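Long-range contact in protein (endonuclease) (Salmonella typhimurium, PDB 1BYR), which is an endonuclease built on a PLD-like domain that pairs with a second copy of itself: residues M32-F37 with F110-A115. Numbering follows the deposited sequence.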
# COMPACT_ATOMS: atom_id res chain seq x y z
N MET A 32 -6.85 -6.98 -11.12
CA MET A 32 -6.89 -5.92 -10.11
C MET A 32 -7.64 -6.24 -8.82
O MET A 32 -8.66 -6.93 -8.82
CB MET A 32 -7.49 -4.67 -10.75
CG MET A 32 -7.54 -3.43 -9.86
SD MET A 32 -8.28 -2.11 -10.82
CE MET A 32 -7.84 -0.69 -9.96
N MET A 33 -7.11 -5.71 -7.70
CA MET A 33 -7.70 -5.87 -6.37
C MET A 33 -7.86 -4.45 -5.87
O MET A 33 -6.93 -3.64 -5.98
CB MET A 33 -6.74 -6.60 -5.41
CG MET A 33 -6.27 -8.00 -5.84
SD MET A 33 -5.22 -8.81 -4.58
CE MET A 33 -6.43 -9.54 -3.50
N ALA A 34 -9.02 -4.12 -5.31
CA ALA A 34 -9.21 -2.78 -4.80
C ALA A 34 -10.09 -2.74 -3.57
O ALA A 34 -10.92 -3.62 -3.36
CB ALA A 34 -9.83 -1.92 -5.88
N TYR A 35 -9.89 -1.71 -2.75
CA TYR A 35 -10.73 -1.50 -1.58
C TYR A 35 -11.67 -0.46 -2.20
O TYR A 35 -12.41 -0.79 -3.11
CB TYR A 35 -9.89 -0.91 -0.44
CG TYR A 35 -10.69 -0.44 0.76
CD1 TYR A 35 -11.82 -1.13 1.18
CD2 TYR A 35 -10.30 0.69 1.46
CE1 TYR A 35 -12.55 -0.69 2.29
CE2 TYR A 35 -11.03 1.13 2.57
CZ TYR A 35 -12.14 0.44 2.98
OH TYR A 35 -12.85 0.86 4.08
N SER A 36 -11.63 0.79 -1.76
CA SER A 36 -12.48 1.81 -2.38
C SER A 36 -12.18 1.88 -3.88
O SER A 36 -11.06 2.16 -4.28
CB SER A 36 -12.20 3.16 -1.74
OG SER A 36 -12.17 3.00 -0.35
N PHE A 37 -13.21 1.65 -4.70
CA PHE A 37 -13.10 1.61 -6.16
C PHE A 37 -14.00 2.71 -6.75
O PHE A 37 -15.17 2.46 -7.05
CB PHE A 37 -13.57 0.21 -6.57
CG PHE A 37 -13.36 -0.14 -8.02
CD1 PHE A 37 -12.09 -0.36 -8.53
CD2 PHE A 37 -14.46 -0.31 -8.86
CE1 PHE A 37 -11.91 -0.76 -9.86
CE2 PHE A 37 -14.29 -0.71 -10.19
CZ PHE A 37 -13.02 -0.93 -10.69
N PHE A 110 -1.81 3.76 -2.23
CA PHE A 110 -2.76 4.38 -3.17
C PHE A 110 -4.08 3.63 -3.46
O PHE A 110 -4.07 2.57 -4.11
CB PHE A 110 -2.00 4.67 -4.47
CG PHE A 110 -2.79 5.42 -5.53
CD1 PHE A 110 -3.57 4.73 -6.46
CD2 PHE A 110 -2.68 6.79 -5.66
CE1 PHE A 110 -4.20 5.42 -7.51
CE2 PHE A 110 -3.32 7.48 -6.71
CZ PHE A 110 -4.07 6.79 -7.63
N ASN A 111 -5.20 4.18 -2.99
CA ASN A 111 -6.51 3.58 -3.27
C ASN A 111 -6.95 4.17 -4.59
O ASN A 111 -6.52 5.26 -4.97
CB ASN A 111 -7.56 3.95 -2.22
CG ASN A 111 -7.48 3.10 -1.00
OD1 ASN A 111 -7.07 3.57 0.07
ND2 ASN A 111 -7.86 1.85 -1.11
N PHE A 112 -7.82 3.47 -5.30
CA PHE A 112 -8.26 3.94 -6.59
C PHE A 112 -9.43 4.89 -6.45
O PHE A 112 -10.57 4.60 -6.85
CB PHE A 112 -8.55 2.73 -7.49
CG PHE A 112 -7.39 1.76 -7.55
CD1 PHE A 112 -6.21 2.12 -8.17
CD2 PHE A 112 -7.46 0.54 -6.90
CE1 PHE A 112 -5.09 1.28 -8.13
CE2 PHE A 112 -6.36 -0.29 -6.85
CZ PHE A 112 -5.17 0.08 -7.47
N THR A 113 -9.13 6.03 -5.85
CA THR A 113 -10.09 7.07 -5.57
C THR A 113 -9.51 8.43 -5.88
O THR A 113 -8.30 8.61 -6.03
CB THR A 113 -10.46 7.11 -4.09
OG1 THR A 113 -9.32 7.56 -3.33
CG2 THR A 113 -10.89 5.74 -3.60
N LYS A 114 -10.42 9.39 -5.91
CA LYS A 114 -10.12 10.80 -6.15
C LYS A 114 -9.26 11.35 -4.97
O LYS A 114 -8.22 12.01 -5.17
CB LYS A 114 -11.44 11.58 -6.28
CG LYS A 114 -12.69 10.72 -6.72
CD LYS A 114 -13.09 9.57 -5.73
CE LYS A 114 -13.63 10.03 -4.37
NZ LYS A 114 -12.57 10.05 -3.29
N ALA A 115 -9.69 11.06 -3.74
CA ALA A 115 -8.96 11.52 -2.56
C ALA A 115 -7.53 11.01 -2.60
O ALA A 115 -6.59 11.72 -2.24
CB ALA A 115 -9.67 11.06 -1.30
O HOH W 1 -8.57 0.92 -3.59
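The Phe112 ring carries the methyl end of Met32 squarely over one face: CE of Met32 stands 3.3 Å from the ring centroid and 12° off the normal, a close CH-pi contact. The opposite face has the carbonyl Phe110 O some way above it, set toward the rim. At the ring's edge, near its plane, lie Met33 O and Ala34 CB, the latter 3.6 Å from Phe112 CD2. Met32 reaches this far because its chain is fully extended, with CG anti to the backbone N (chi1 -177°); its sulfur, 4.9 Å from the Phe112 centroid, makes a more distant Met-aromatic contact above the same face. Asn111 ND2 lies at the edge of the Tyr35 ring, 3.7 Å from Tyr35 CD2, with ring and amide planes 58° apart; Ser36 OG stands above one face of that ring, offset toward the rim.

This is where strand 29-34 of the mixed sheet in the PLD-like domain runs out into a loop and meets the inverse gamma turn, centred on Phe112, that leads into helix 114-118. Asn65 bonds the backbone of both Tyr35 and Phe37, while His94 of the second subunit packs on Asn111.

No hydrogen bond joins the two segments directly; one water bridges them, donating to Ser36 O and facing three N-H donors, Tyr35 N, Asn111 ND2 (2.7 Å from the water) and Phe112 N (3.2 Å), which must share its two lone pairs. Thr113 CG2 presses tightly on Ser36 CB at 3.4 Å, while Thr113 OG1 turns to the backbone N of Ala116 and caps the helix.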